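Phosphoethanolamine N-methyltransferase 1 (Haemonchus contortus, PDB 4KRG) catalyses the transfer of a methyl group from S-adenosylmethionine to phosphoethanolamine, probably an early step of nematode phosphocholine biosynthesis. Local coordinates at residues T297-P303 and F372-T378; I362-N366 and S391-I395. One frame throughout, in Å; residues are numbered along the deposited sequence.

Contact 1 (T297-P303 and F372-T378); sequences TAYVFTP and FDCMVAT. With BOG (octyl beta-D-glucopyranoside), chain E.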
loop_
_atom_site.group_PDB
_atom_site.type_symbol
_atom_site.label_atom_id
_atom_site.label_comp_id
_atom_site.label_asym_id
_atom_site.label_seq_id
_atom_site.Cartn_x
_atom_site.Cartn_y
_atom_site.Cartn_z
ATOM N N THR A 297 20.396 -1.844 -5.012
ATOM C CA THR A 297 18.938 -1.841 -4.954
ATOM C C THR A 297 18.366 -1.749 -6.368
ATOM O O THR A 297 18.612 -0.788 -7.086
ATOM C CB THR A 297 18.388 -0.694 -4.077
ATOM O OG1 THR A 297 18.909 -0.816 -2.747
ATOM C CG2 THR A 297 16.873 -0.760 -4.016
ATOM N N ALA A 298 17.622 -2.770 -6.764
ATOM C CA ALA A 298 17.010 -2.821 -8.087
ATOM C C ALA A 298 15.602 -2.231 -8.051
ATOM O O ALA A 298 14.861 -2.432 -7.094
ATOM C CB ALA A 298 16.953 -4.261 -8.577
ATOM N N TYR A 299 15.231 -1.510 -9.099
ATOM C CA TYR A 299 13.866 -1.032 -9.240
ATOM C C TYR A 299 13.153 -1.989 -10.181
ATOM O O TYR A 299 13.587 -2.185 -11.311
ATOM C CB TYR A 299 13.870 0.390 -9.800
ATOM C CG TYR A 299 12.504 1.030 -9.981
ATOM C CD1 TYR A 299 11.811 1.571 -8.901
ATOM C CD2 TYR A 299 11.932 1.132 -11.241
ATOM C CE1 TYR A 299 10.572 2.169 -9.072
ATOM C CE2 TYR A 299 10.704 1.727 -11.420
ATOM C CZ TYR A 299 10.028 2.246 -10.334
ATOM O OH TYR A 299 8.810 2.840 -10.531
ATOM N N VAL A 300 12.082 -2.608 -9.706
ATOM C CA VAL A 300 11.341 -3.573 -10.514
ATOM C C VAL A 300 9.913 -3.092 -10.760
ATOM O O VAL A 300 9.234 -2.645 -9.841
ATOM C CB VAL A 300 11.354 -4.978 -9.862
ATOM C CG1 VAL A 300 10.355 -5.916 -10.547
ATOM C CG2 VAL A 300 12.751 -5.568 -9.905
ATOM N N PHE A 301 9.465 -3.170 -12.010
ATOM C CA PHE A 301 8.149 -2.662 -12.381
ATOM C C PHE A 301 7.379 -3.758 -13.121
ATOM O O PHE A 301 7.811 -4.213 -14.173
ATOM C CB PHE A 301 8.312 -1.406 -13.253
ATOM C CG PHE A 301 7.011 -0.830 -13.775
ATOM C CD1 PHE A 301 6.197 -0.064 -12.961
ATOM C CD2 PHE A 301 6.633 -1.021 -15.095
ATOM C CE1 PHE A 301 5.018 0.469 -13.445
ATOM C CE2 PHE A 301 5.465 -0.488 -15.582
ATOM C CZ PHE A 301 4.653 0.252 -14.759
ATOM N N THR A 302 6.254 -4.197 -12.560
ATOM C CA THR A 302 5.458 -5.269 -13.173
ATOM C C THR A 302 3.956 -4.948 -13.172
ATOM O O THR A 302 3.257 -5.231 -12.198
ATOM C CB THR A 302 5.714 -6.634 -12.489
ATOM O OG1 THR A 302 5.384 -6.542 -11.100
ATOM C CG2 THR A 302 7.165 -7.041 -12.621
ATOM N N PRO A 303 3.456 -4.358 -14.273
ATOM C CA PRO A 303 2.049 -3.945 -14.338
ATOM C C PRO A 303 1.094 -5.117 -14.552
ATOM O O PRO A 303 -0.096 -4.983 -14.253
ATOM C CB PRO A 303 2.017 -3.023 -15.553
ATOM C CG PRO A 303 3.128 -3.524 -16.423
ATOM C CD PRO A 303 4.207 -3.951 -15.473
ATOM N N PHE A 372 18.071 4.551 -7.816
ATOM C CA PHE A 372 18.199 3.100 -7.855
ATOM C C PHE A 372 19.382 2.700 -8.720
ATOM O O PHE A 372 19.868 3.505 -9.510
ATOM C CB PHE A 372 16.924 2.467 -8.396
ATOM C CG PHE A 372 15.750 2.596 -7.477
ATOM C CD1 PHE A 372 15.428 1.573 -6.598
ATOM C CD2 PHE A 372 14.964 3.738 -7.485
ATOM C CE1 PHE A 372 14.342 1.684 -5.747
ATOM C CE2 PHE A 372 13.879 3.854 -6.633
ATOM C CZ PHE A 372 13.570 2.824 -5.766
ATOM N N ASP A 373 19.834 1.457 -8.582
ATOM C CA ASP A 373 21.046 1.005 -9.272
ATOM C C ASP A 373 20.810 0.397 -10.655
ATOM O O ASP A 373 21.728 0.327 -11.470
ATOM C CB ASP A 373 21.829 0.026 -8.390
ATOM C CG ASP A 373 22.425 0.700 -7.161
ATOM O OD1 ASP A 373 23.406 1.465 -7.318
ATOM O OD2 ASP A 373 21.918 0.465 -6.042
ATOM N N CYS A 374 19.578 -0.038 -10.907
ATOM C CA CYS A 374 19.200 -0.662 -12.168
ATOM C C CYS A 374 17.682 -0.804 -12.231
ATOM O O CYS A 374 16.995 -0.645 -11.219
ATOM C CB CYS A 374 19.841 -2.043 -12.287
ATOM S SG CYS A 374 19.254 -3.197 -11.036
HETATM N N MSE A 375 17.162 -1.098 -13.421
HETATM C CA MSE A 375 15.743 -1.395 -13.590
HETATM C C MSE A 375 15.540 -2.742 -14.267
HETATM O O MSE A 375 16.215 -3.050 -15.239
HETATM C CB MSE A 375 15.054 -0.314 -14.419
HETATM C CG MSE A 375 13.712 -0.761 -14.979
HETATM SE SE MSE A 375 12.589 0.713 -15.595
HETATM C CE MSE A 375 13.546 1.099 -17.273
ATOM N N VAL A 376 14.621 -3.543 -13.734
ATOM C CA VAL A 376 14.156 -4.761 -14.395
ATOM C C VAL A 376 12.641 -4.645 -14.484
ATOM O O VAL A 376 11.987 -4.354 -13.484
ATOM C CB VAL A 376 14.523 -6.016 -13.590
ATOM C CG1 VAL A 376 14.053 -7.273 -14.313
ATOM C CG2 VAL A 376 16.029 -6.075 -13.346
ATOM N N ALA A 377 12.075 -4.844 -15.669
ATOM C CA ALA A 377 10.637 -4.641 -15.829
ATOM C C ALA A 377 10.025 -5.519 -16.897
ATOM O O ALA A 377 10.690 -5.897 -17.861
ATOM C CB ALA A 377 10.342 -3.179 -16.134
ATOM N N THR A 378 8.746 -5.829 -16.716
ATOM C CA THR A 378 7.955 -6.500 -17.735
ATOM C C THR A 378 6.930 -5.484 -18.243
ATOM O O THR A 378 6.418 -4.698 -17.456
ATOM C CB THR A 378 7.242 -7.762 -17.164
ATOM O OG1 THR A 378 6.528 -7.421 -15.972
ATOM C CG2 THR A 378 8.253 -8.862 -16.827
HETATM C C1 BOG E . 19.070 4.316 -3.069
HETATM O O1 BOG E . 17.789 4.255 -2.559
HETATM C C2 BOG E . 19.794 5.553 -2.574
HETATM O O2 BOG E . 19.130 6.700 -3.082
HETATM C C3 BOG E . 21.211 5.549 -3.039
HETATM O O3 BOG E . 21.907 6.707 -2.500
HETATM C C4 BOG E . 21.919 4.296 -2.638
HETATM O O4 BOG E . 23.262 4.282 -3.163
HETATM C C5 BOG E . 21.173 3.069 -3.143
HETATM O O5 BOG E . 19.783 3.080 -2.662
HETATM C C6 BOG E . 21.812 1.839 -2.673
HETATM O O6 BOG E . 21.889 0.962 -3.753
HETATM C "C1'" BOG E . 16.867 3.645 -3.462
HETATM C "C2'" BOG E . 15.466 3.681 -2.797
HETATM C "C3'" BOG E . 15.466 3.009 -1.435
HETATM C "C4'" BOG E . 14.671 1.880 -1.208
HETATM C "C5'" BOG E . 15.171 0.806 -0.201
HETATM C "C6'" BOG E . 14.138 -0.293 0.081
HETATM C "C7'" BOG E . 14.273 -1.526 -0.847
HETATM C "C8'" BOG E . 14.786 -2.715 -0.108
#
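Tyr299 stands off the sheet because its chi1 of -179° swings the ring carbon CG away from the backbone N, and Phe372 turns its CG anti to the carbonyl carbon (chi1 -69°) to meet it. The result is an edge-to-face pair. The edge of Tyr299 points to the face of Phe372, with centroids 5.0 Å apart and planes at 58°. Tyr299 CB adds a CH-pi contact over the same face. The opposite face of Phe372 is covered by the octyl chain of the detergent octyl glucoside, whose C2' lies 3.6 Å from Phe372 CZ. The phenol OH of Tyr299 bonds to Ser361.

The backbones run parallel and in register. Asp373 N donates to Thr297 O at 3.0 Å. Tyr299 N then donates to Cys374 O at 2.9 Å, and Val376 N to Tyr299 O at 3.0 Å. Two longer bonds, centred on Phe301, carry the pairing on to Thr378. Tyr299, Phe301, Met375 (a selenomethionine) and Ala377 share one face of the sheet. Phe301 CB and Ala377 CB are 3.9 Å apart there. On the other face Ala298 CB touches Cys374 SG at 3.5 Å, and Val300 and Val376 lie side by side.

Flanked by strands 324-329 and 400-408, the pair forms the middle of a mostly parallel sheet whose strand order, with strand 458-465 antiparallel, is that of the Rossmann-like fold of class I methyltransferases.

Contact 2 (I362-N366 and S391-I395); sequences IDYWN and SIASI. With BOG (octyl beta-D-glucopyranoside), chain E.
Ile362 reaches Ser391 and Ile392 with the tip of its side chain. Its CD1 lies 3.1 Å from Ser391 OG, a close approach of a methyl group to a hydroxyl. The same CD1 packs on Ile392 CG1 at 3.8 Å. One turn further along the helix, Ile395 takes over from the other segment. Its CG2 sits 3.7 Å from Trp365 CB and equally near the backbone N of Asn366. Ile395 therefore packs against the helix backbone as well as against side chains.

A polar contact lies beside these apolar ones. The hydroxyl OG of Ser394 lies between two oxygens, 3.0 Å from Asn366 OD1 and 2.6 Å from Ser391 O. The chi1 of Ser394 (64°) puts OG between the backbone N and the carbonyl carbon, folded back over its own turn.

The next shell sets these groups in place. Ser394 N bonds to Ser391 O, and Ile395 N to Ile392 O at 2.9 Å, so a short 3-10 turn presents Ser391, Ser394 and Ile395 to the helix. Ser391 OG is held by Ser388 O, in the helix just before. Trp365 has Tyr364 over one face of its indole and Trp326 in an edge-to-face pair. Its CZ3 touches C2' of the detergent at 3.7 Å.

The arrangement joins helix 358-367 to the 3-10 turn after helix 386-390, which come just before and just after strand 372-378, a central strand of the Rossmann-like fold.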
loop_
_atom_site.group_PDB
_atom_site.type_symbol
_atom_site.label_atom_id
_atom_site.label_comp_id
_atom_site.label_asym_id
_atom_site.label_seq_id
_atom_site.Cartn_x
_atom_site.Cartn_y
_atom_site.Cartn_z
ATOM N N ILE A 362 7.243 7.103 -9.804
ATOM C CA ILE A 362 8.341 8.024 -10.064
ATOM C C ILE A 362 8.232 9.261 -9.170
ATOM O O ILE A 362 9.233 9.709 -8.620
ATOM C CB ILE A 362 8.438 8.391 -11.559
ATOM C CG1 ILE A 362 8.954 7.189 -12.351
ATOM C CG2 ILE A 362 9.347 9.597 -11.778
ATOM C CD1 ILE A 362 9.109 7.464 -13.826
ATOM N N ASP A 363 7.023 9.800 -9.009
ATOM C CA ASP A 363 6.807 10.945 -8.119
ATOM C C ASP A 363 7.246 10.633 -6.695
ATOM O O ASP A 363 8.010 11.384 -6.096
ATOM C CB ASP A 363 5.343 11.376 -8.115
ATOM C CG ASP A 363 4.952 12.145 -9.360
ATOM O OD1 ASP A 363 5.856 12.626 -10.074
ATOM O OD2 ASP A 363 3.734 12.275 -9.622
ATOM N N TYR A 364 6.750 9.525 -6.163
ATOM C CA TYR A 364 7.136 9.037 -4.845
ATOM C C TYR A 364 8.649 9.026 -4.659
ATOM O O TYR A 364 9.179 9.572 -3.694
ATOM C CB TYR A 364 6.589 7.622 -4.663
ATOM C CG TYR A 364 6.790 7.012 -3.300
ATOM C CD1 TYR A 364 5.863 7.207 -2.293
ATOM C CD2 TYR A 364 7.881 6.202 -3.037
ATOM C CE1 TYR A 364 6.027 6.633 -1.054
ATOM C CE2 TYR A 364 8.058 5.623 -1.799
ATOM C CZ TYR A 364 7.125 5.841 -0.810
ATOM O OH TYR A 364 7.291 5.270 0.428
ATOM N N TRP A 365 9.354 8.408 -5.598
ATOM C CA TRP A 365 10.791 8.241 -5.429
ATOM C C TRP A 365 11.566 9.517 -5.742
ATOM O O TRP A 365 12.623 9.766 -5.171
ATOM C CB TRP A 365 11.293 7.027 -6.216
ATOM C CG TRP A 365 10.819 5.740 -5.618
ATOM C CD1 TRP A 365 9.965 4.834 -6.179
ATOM C CD2 TRP A 365 11.160 5.238 -4.322
ATOM N NE1 TRP A 365 9.762 3.786 -5.314
ATOM C CE2 TRP A 365 10.480 4.003 -4.164
ATOM C CE3 TRP A 365 11.968 5.691 -3.273
ATOM C CZ2 TRP A 365 10.592 3.229 -3.007
ATOM C CZ3 TRP A 365 12.079 4.932 -2.131
ATOM C CH2 TRP A 365 11.398 3.703 -2.010
ATOM N N ASN A 366 11.021 10.337 -6.629
ATOM C CA ASN A 366 11.568 11.662 -6.883
ATOM C C ASN A 366 11.568 12.498 -5.612
ATOM O O ASN A 366 12.575 13.111 -5.253
ATOM C CB ASN A 366 10.725 12.378 -7.932
ATOM C CG ASN A 366 11.524 12.785 -9.136
ATOM O OD1 ASN A 366 11.157 12.472 -10.274
ATOM N ND2 ASN A 366 12.627 13.493 -8.901
ATOM N N SER A 391 11.131 9.842 -17.712
ATOM C CA SER A 391 11.341 10.361 -16.365
ATOM C C SER A 391 11.927 9.327 -15.418
ATOM O O SER A 391 12.206 9.627 -14.263
ATOM C CB SER A 391 10.036 10.906 -15.796
ATOM O OG SER A 391 9.047 9.900 -15.779
ATOM N N ILE A 392 12.111 8.106 -15.901
ATOM C CA ILE A 392 12.702 7.059 -15.077
ATOM C C ILE A 392 14.106 7.466 -14.622
ATOM O O ILE A 392 14.489 7.241 -13.476
ATOM C CB ILE A 392 12.710 5.711 -15.823
ATOM C CG1 ILE A 392 11.293 5.120 -15.849
ATOM C CG2 ILE A 392 13.655 4.733 -15.170
ATOM C CD1 ILE A 392 11.114 3.964 -16.829
ATOM N N ALA A 393 14.849 8.118 -15.512
ATOM C CA ALA A 393 16.215 8.549 -15.212
ATOM C C ALA A 393 16.319 9.409 -13.952
ATOM O O ALA A 393 17.351 9.420 -13.287
ATOM C CB ALA A 393 16.796 9.293 -16.391
ATOM N N SER A 394 15.254 10.131 -13.625
ATOM C CA SER A 394 15.279 11.008 -12.461
ATOM C C SER A 394 15.335 10.226 -11.148
ATOM O O SER A 394 15.594 10.807 -10.092
ATOM C CB SER A 394 14.083 11.966 -12.463
ATOM O OG SER A 394 12.867 11.255 -12.347
ATOM N N ILE A 395 15.097 8.915 -11.212
ATOM C CA ILE A 395 15.272 8.050 -10.042
ATOM C C ILE A 395 16.332 6.967 -10.255
ATOM O O ILE A 395 16.426 6.035 -9.459
ATOM C CB ILE A 395 13.952 7.390 -9.570
ATOM C CG1 ILE A 395 13.424 6.406 -10.612
ATOM C CG2 ILE A 395 12.902 8.432 -9.242
ATOM C CD1 ILE A 395 12.221 5.610 -10.125
HETATM C C1 BOG E . 19.070 4.316 -3.069
HETATM O O1 BOG E . 17.789 4.255 -2.559
HETATM C C2 BOG E . 19.794 5.553 -2.574
HETATM O O2 BOG E . 19.130 6.700 -3.082
HETATM C C3 BOG E . 21.211 5.549 -3.039
HETATM O O3 BOG E . 21.907 6.707 -2.500
HETATM C C4 BOG E . 21.919 4.296 -2.638
HETATM O O4 BOG E . 23.262 4.282 -3.163
HETATM C C5 BOG E . 21.173 3.069 -3.143
HETATM O O5 BOG E . 19.783 3.080 -2.662
HETATM C C6 BOG E . 21.812 1.839 -2.673
HETATM O O6 BOG E . 21.889 0.962 -3.753
HETATM C "C1'" BOG E . 16.867 3.645 -3.462
HETATM C "C2'" BOG E . 15.466 3.681 -2.797
HETATM C "C3'" BOG E . 15.466 3.009 -1.435
HETATM C "C4'" BOG E . 14.671 1.880 -1.208
HETATM C "C5'" BOG E . 15.171 0.806 -0.201
HETATM C "C6'" BOG E . 14.138 -0.293 0.081
HETATM C "C7'" BOG E . 14.273 -1.526 -0.847
HETATM C "C8'" BOG E . 14.786 -2.715 -0.108
#

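The two contacts alternate along the chain: 297-303, then 362-366, 372-378 and 391-395. Their centres are 12 Å apart. Helix 358-367 is followed in the chain by strand 372-378. Contact 2 packs against the first part of the strand pair in contact 1. Phe372 N probably bonds to Ile395 O, and the Phe372 ring pairs edge-to-face with Trp365. Met375 SE touches Ile392 CD1, and Tyr299 meets Ile395. Sheet and helix layer thus share one apolar core, and both border the same octyl glucoside. Both contacts probably belong to the second methyltransferase-like domain of this di-domain enzyme, away from the bound S-adenosylhomocysteine and phosphoethanolamine.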